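Long-range contact in porin protein associated with imipenem resistance (Acinetobacter baumannii, PDB 4FUV), which forms an eight-stranded outer-membrane beta-barrel linked to imipenem resistance and probably takes part in the uptake of ornithine and imipenem: residues K13-V25 with Y30-V42. Residues are numbered along the deposited sequence; the frame is centred on the assembly and turned at random. Where two conformers were deposited one is given.
With C8E ((hydroxyethyloxy)tri(ethyloxy)octane), chain F; C8E ((hydroxyethyloxy)tri(ethyloxy)octane), chain I.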
loop_
_atom_site.group_PDB
_atom_site.type_symbol
_atom_site.label_atom_id
_atom_site.label_comp_id
_atom_site.label_asym_id
_atom_site.label_seq_id
_atom_site.Cartn_x
_atom_site.Cartn_y
_atom_site.Cartn_z
ATOM N N LYS A 13 32.752 -42.379 1.897
ATOM C CA LYS A 13 32.000 -42.090 0.682
ATOM C C LYS A 13 32.851 -41.369 -0.364
ATOM O O LYS A 13 33.862 -40.750 -0.041
ATOM C CB LYS A 13 30.742 -41.282 1.002
ATOM N N ASN A 14 32.434 -41.469 -1.620
ATOM C CA ASN A 14 33.164 -40.892 -2.742
ATOM C C ASN A 14 32.761 -39.432 -2.946
ATOM O O ASN A 14 31.585 -39.122 -3.136
ATOM C CB ASN A 14 32.893 -41.716 -4.008
ATOM C CG ASN A 14 33.782 -41.325 -5.179
ATOM O OD1 ASN A 14 34.369 -40.248 -5.204
ATOM N ND2 ASN A 14 33.872 -42.208 -6.165
ATOM N N GLN A 15 33.752 -38.547 -2.908
ATOM C CA GLN A 15 33.542 -37.110 -3.060
ATOM C C GLN A 15 32.918 -36.726 -4.397
ATOM O O GLN A 15 32.219 -35.717 -4.497
ATOM C CB GLN A 15 34.876 -36.363 -2.911
ATOM C CG GLN A 15 35.493 -36.411 -1.517
ATOM C CD GLN A 15 34.703 -35.605 -0.510
ATOM O OE1 GLN A 15 33.742 -34.918 -0.865
ATOM N NE2 GLN A 15 35.104 -35.678 0.755
ATOM N N LEU A 16 33.187 -37.515 -5.431
ATOM C CA LEU A 16 32.765 -37.127 -6.768
ATOM C C LEU A 16 31.290 -37.404 -7.019
ATOM O O LEU A 16 30.735 -36.982 -8.032
ATOM C CB LEU A 16 33.630 -37.804 -7.831
ATOM C CG LEU A 16 35.089 -37.344 -7.902
ATOM C CD1 LEU A 16 35.250 -35.902 -7.417
ATOM C CD2 LEU A 16 35.999 -38.284 -7.132
ATOM N N ILE A 17 30.656 -38.101 -6.085
ATOM C CA ILE A 17 29.283 -38.549 -6.290
ATOM C C ILE A 17 28.309 -37.617 -5.612
ATOM O O ILE A 17 28.419 -37.356 -4.411
ATOM C CB ILE A 17 29.056 -39.983 -5.791
ATOM C CG1 ILE A 17 30.026 -40.936 -6.492
ATOM C CG2 ILE A 17 27.612 -40.412 -6.027
ATOM C CD1 ILE A 17 29.945 -42.359 -6.013
ATOM N N PRO A 18 27.363 -37.087 -6.388
ATOM C CA PRO A 18 26.412 -36.129 -5.821
ATOM C C PRO A 18 25.548 -36.805 -4.766
ATOM O O PRO A 18 25.342 -38.019 -4.800
ATOM C CB PRO A 18 25.575 -35.696 -7.033
ATOM C CG PRO A 18 25.796 -36.717 -8.051
ATOM C CD PRO A 18 27.163 -37.280 -7.829
ATOM N N VAL A 19 25.093 -36.010 -3.816
ATOM C CA VAL A 19 24.263 -36.472 -2.718
ATOM C C VAL A 19 22.799 -36.274 -3.075
ATOM O O VAL A 19 21.909 -36.868 -2.468
ATOM C CB VAL A 19 24.571 -35.684 -1.430
ATOM C CG1 VAL A 19 25.924 -36.081 -0.889
ATOM C CG2 VAL A 19 24.504 -34.144 -1.705
ATOM N N GLY A 20 22.543 -35.434 -4.072
ATOM C CA GLY A 20 21.173 -35.164 -4.442
ATOM C C GLY A 20 21.012 -34.175 -5.567
ATOM O O GLY A 20 21.958 -33.837 -6.286
ATOM N N ALA A 21 19.783 -33.705 -5.712
ATOM C CA ALA A 21 19.427 -32.814 -6.797
ATOM C C ALA A 21 18.305 -31.899 -6.326
ATOM O O ALA A 21 17.646 -32.158 -5.315
ATOM C CB ALA A 21 18.998 -33.610 -8.019
ATOM N N ARG A 22 18.096 -30.806 -7.032
ATOM C CA ARG A 22 17.001 -29.942 -6.658
ATOM C C ARG A 22 16.329 -29.377 -7.893
ATOM O O ARG A 22 16.954 -29.257 -8.945
ATOM C CB ARG A 22 17.474 -28.832 -5.713
ATOM C CG ARG A 22 18.275 -27.702 -6.355
ATOM C CD ARG A 22 18.795 -26.709 -5.314
ATOM N NE ARG A 22 19.642 -25.685 -5.926
ATOM C CZ ARG A 22 20.653 -25.061 -5.321
ATOM N NH1 ARG A 22 20.969 -25.338 -4.052
ATOM N NH2 ARG A 22 21.351 -24.144 -5.992
ATOM N N ALA A 23 15.048 -29.066 -7.751
ATOM C CA ALA A 23 14.290 -28.371 -8.777
ATOM C C ALA A 23 13.970 -26.995 -8.238
ATOM O O ALA A 23 13.654 -26.851 -7.055
ATOM C CB ALA A 23 13.001 -29.127 -9.088
ATOM N N GLU A 24 14.038 -25.982 -9.100
ATOM C CA GLU A 24 13.875 -24.619 -8.640
ATOM C C GLU A 24 13.231 -23.733 -9.693
ATOM O O GLU A 24 13.314 -23.994 -10.897
ATOM C CB GLU A 24 15.229 -24.038 -8.206
ATOM C CG GLU A 24 16.233 -23.826 -9.358
ATOM C CD GLU A 24 17.692 -23.958 -8.909
ATOM O OE1 GLU A 24 17.955 -24.658 -7.903
ATOM O OE2 GLU A 24 18.575 -23.359 -9.550
ATOM N N VAL A 25 12.578 -22.687 -9.207
ATOM C CA VAL A 25 11.954 -21.673 -10.033
ATOM C C VAL A 25 12.296 -20.322 -9.408
ATOM O O VAL A 25 12.212 -20.138 -8.185
ATOM C CB VAL A 25 10.422 -21.882 -10.128
ATOM C CG1 VAL A 25 9.781 -21.972 -8.735
ATOM C CG2 VAL A 25 9.778 -20.800 -10.951
ATOM N N TYR A 30 13.734 -21.156 -14.503
ATOM C CA TYR A 30 13.497 -22.394 -13.793
ATOM C C TYR A 30 14.470 -23.458 -14.267
ATOM O O TYR A 30 15.056 -23.358 -15.345
ATOM C CB TYR A 30 12.045 -22.861 -13.961
ATOM C CG TYR A 30 11.599 -22.994 -15.394
ATOM C CD1 TYR A 30 11.238 -21.874 -16.143
ATOM C CD2 TYR A 30 11.526 -24.241 -16.004
ATOM C CE1 TYR A 30 10.826 -21.996 -17.467
ATOM C CE2 TYR A 30 11.112 -24.373 -17.331
ATOM C CZ TYR A 30 10.767 -23.250 -18.054
ATOM O OH TYR A 30 10.359 -23.378 -19.365
ATOM N N GLY A 31 14.647 -24.475 -13.439
ATOM C CA GLY A 31 15.534 -25.568 -13.769
ATOM C C GLY A 31 15.883 -26.313 -12.502
ATOM O O GLY A 31 15.001 -26.652 -11.708
ATOM N N GLY A 32 17.170 -26.563 -12.307
ATOM C CA GLY A 32 17.618 -27.204 -11.087
ATOM C C GLY A 32 19.111 -27.407 -11.067
ATOM O O GLY A 32 19.824 -26.872 -11.911
ATOM N N ALA A 33 19.573 -28.206 -10.114
ATOM C CA ALA A 33 21.000 -28.400 -9.890
ATOM C C ALA A 33 21.298 -29.793 -9.356
ATOM O O ALA A 33 20.441 -30.439 -8.749
ATOM C CB ALA A 33 21.558 -27.322 -8.912
ATOM N N LEU A 34 22.524 -30.245 -9.598
ATOM C CA LEU A 34 23.063 -31.446 -8.957
ATOM C C LEU A 34 23.814 -30.935 -7.743
ATOM O O LEU A 34 24.397 -29.836 -7.793
ATOM C CB LEU A 34 24.044 -32.124 -9.914
ATOM C CG LEU A 34 23.914 -33.594 -10.300
ATOM C CD1 LEU A 34 22.471 -34.042 -10.316
ATOM C CD2 LEU A 34 24.566 -33.799 -11.656
ATOM N N LEU A 35 23.799 -31.702 -6.657
ATOM C CA LEU A 35 24.374 -31.233 -5.386
ATOM C C LEU A 35 25.422 -32.212 -4.880
ATOM O O LEU A 35 25.151 -33.422 -4.831
ATOM C CB LEU A 35 23.284 -31.138 -4.316
ATOM C CG LEU A 35 22.040 -30.268 -4.558
ATOM C CD1 LEU A 35 20.980 -30.514 -3.456
ATOM C CD2 LEU A 35 22.437 -28.820 -4.596
ATOM N N TRP A 36 26.586 -31.695 -4.483
ATOM C CA TRP A 36 27.625 -32.494 -3.832
ATOM C C TRP A 36 27.815 -31.949 -2.427
ATOM O O TRP A 36 27.635 -30.750 -2.199
ATOM C CB TRP A 36 28.974 -32.407 -4.567
ATOM C CG TRP A 36 29.020 -33.081 -5.912
ATOM C CD1 TRP A 36 29.598 -34.298 -6.214
ATOM C CD2 TRP A 36 28.477 -32.591 -7.132
ATOM N NE1 TRP A 36 29.441 -34.583 -7.544
ATOM C CE2 TRP A 36 28.749 -33.544 -8.140
ATOM C CE3 TRP A 36 27.774 -31.426 -7.486
ATOM C CZ2 TRP A 36 28.361 -33.379 -9.460
ATOM C CZ3 TRP A 36 27.375 -31.267 -8.807
ATOM C CH2 TRP A 36 27.674 -32.235 -9.778
ATOM N N GLN A 37 28.174 -32.826 -1.490
ATOM C CA GLN A 37 28.481 -32.407 -0.125
ATOM C C GLN A 37 29.871 -32.951 0.237
ATOM O O GLN A 37 30.093 -34.160 0.287
ATOM C CB GLN A 37 27.392 -32.883 0.851
ATOM C CG GLN A 37 27.340 -32.177 2.219
ATOM C CD GLN A 37 26.718 -30.767 2.184
ATOM O OE1 GLN A 37 25.697 -30.539 1.539
ATOM N NE2 GLN A 37 27.338 -29.823 2.900
ATOM N N ALA A 38 30.826 -32.047 0.434
ATOM C CA ALA A 38 32.194 -32.463 0.742
ATOM C C ALA A 38 32.322 -32.828 2.220
ATOM O O ALA A 38 33.024 -33.776 2.578
ATOM C CB ALA A 38 33.196 -31.375 0.364
ATOM N N ASN A 39 31.633 -32.063 3.060
ATOM C CA ASN A 39 31.520 -32.345 4.486
ATOM C C ASN A 39 30.260 -31.605 4.973
ATOM O O ASN A 39 29.616 -30.934 4.165
ATOM C CB ASN A 39 32.820 -31.935 5.220
ATOM C CG ASN A 39 33.124 -30.444 5.118
ATOM O OD1 ASN A 39 32.257 -29.587 5.336
ATOM N ND2 ASN A 39 34.372 -30.131 4.803
ATOM N N PRO A 40 29.891 -31.713 6.266
ATOM C CA PRO A 40 28.630 -31.042 6.632
ATOM C C PRO A 40 28.611 -29.522 6.399
ATOM O O PRO A 40 27.535 -28.937 6.306
ATOM C CB PRO A 40 28.505 -31.326 8.130
ATOM C CG PRO A 40 29.249 -32.624 8.330
ATOM C CD PRO A 40 30.395 -32.578 7.356
ATOM N N TYR A 41 29.784 -28.908 6.287
ATOM C CA TYR A 41 29.891 -27.458 6.197
ATOM C C TYR A 41 30.027 -26.937 4.754
ATOM O O TYR A 41 29.691 -25.790 4.471
ATOM C CB TYR A 41 31.071 -26.986 7.044
ATOM C CG TYR A 41 30.956 -27.396 8.495
ATOM C CD1 TYR A 41 30.124 -26.699 9.363
ATOM C CD2 TYR A 41 31.644 -28.508 8.989
ATOM C CE1 TYR A 41 29.998 -27.064 10.702
ATOM C CE2 TYR A 41 31.522 -28.887 10.344
ATOM C CZ TYR A 41 30.694 -28.157 11.182
ATOM O OH TYR A 41 30.545 -28.507 12.509
ATOM N N VAL A 42 30.527 -27.776 3.849
ATOM C CA VAL A 42 30.892 -27.308 2.519
ATOM C C VAL A 42 30.304 -28.189 1.436
ATOM O O VAL A 42 30.541 -29.402 1.378
ATOM C CB VAL A 42 32.418 -27.194 2.329
ATOM C CG1 VAL A 42 32.753 -26.736 0.899
ATOM C CG2 VAL A 42 32.991 -26.198 3.323
HETATM C C4 C8E F . 8.731 -23.464 -0.359
HETATM C C5 C8E F . 9.361 -23.684 -1.727
HETATM C C6 C8E F . 8.792 -24.930 -2.402
HETATM C C7 C8E F . 8.658 -24.718 -3.907
HETATM O O9 C8E F . 10.142 -26.152 -8.334
HETATM C C10 C8E F . 9.506 -26.795 -9.419
HETATM C C11 C8E F . 9.951 -26.152 -10.732
HETATM O O12 C8E F . 10.902 -26.949 -11.416
HETATM C C13 C8E F . 10.842 -26.774 -12.815
HETATM C C14 C8E F . 11.380 -28.010 -13.524
HETATM C C16 C8E F . 13.645 -27.316 -16.353
HETATM C C17 C8E F . 15.047 -27.099 -16.913
HETATM O O18 C8E F . 14.976 -26.970 -18.316
HETATM C C19 C8E F . 14.236 -25.841 -18.718
HETATM C C20 C8E F . 14.408 -25.628 -20.219
HETATM O O21 C8E F . 13.131 -25.500 -20.803
HETATM C C17 C8E I . 31.429 -40.061 -10.078
HETATM O O18 C8E I . 30.449 -39.930 -11.091
HETATM C C19 C8E I . 29.998 -38.593 -11.232
HETATM C C20 C8E I . 28.527 -38.599 -11.654
HETATM O O21 C8E I . 28.164 -37.347 -12.211
HETATM O O HOH W 1 28.889 -35.346 -2.617
#
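Pro18 sets CB over one face of the Trp36 indole, 4.0 Å from the centroid of the five-membered ring and 13° off the normal, a CH-pi contact. The indole edge bonds too: Trp36 NE1 donates to Leu16 O at 2.8 Å, with the oxygen in the ring plane but the nitrogen above the carbonyl plane. Together these probably limit ring rotation, tying it to the Asn14-Ile17 type I turn and the proline after it. A classic beta bulge follows, Val19 and Gly20 together opposite Leu35; Leu35 O takes a bond from Val19 N at 2.8 Å and a weak one from Gly20 N. From here strands 20-25 and 30-37 run antiparallel, with paired backbone bonds joining Arg22 to Ala33 and Glu24 to Gly31. Packing is tight at Gly32: its CA lies 3.0 Å from Arg22 O, a CA-H...O contact, and that same oxygen takes the space where a CB would stand. On the buried face, Arg22 (chi1 75°) sets CG between its backbone N and carbonyl carbon, and the extended chain passes Ala33 CB to bring one guanidinium face against Leu35 CD2. Its NE reaches Glu24 OE1 at 2.8 Å in a salt bridge within the strand, while Glu80 pairs with NH1, and Lys218, Tyr76 and Asn49 hold Glu24 OE2. This network probably keeps both charges ionised. The other face, with Ala21, Ala23, Val25, Tyr30 and Leu34, is looser: Val25 CA lies 4.1 Å from Tyr30 CB, the phenol ring leads away, and detergent runs alongside Ala23 and Tyr30. At the exposed end, Gln15 lies loosely along Ala38, its NE2 giving a weak bond to Ala38 O. Small, apolar and aromatic residues toward detergent and a charged, hydrogen-bonded interior mark this hairpin as outer-membrane beta-barrel wall.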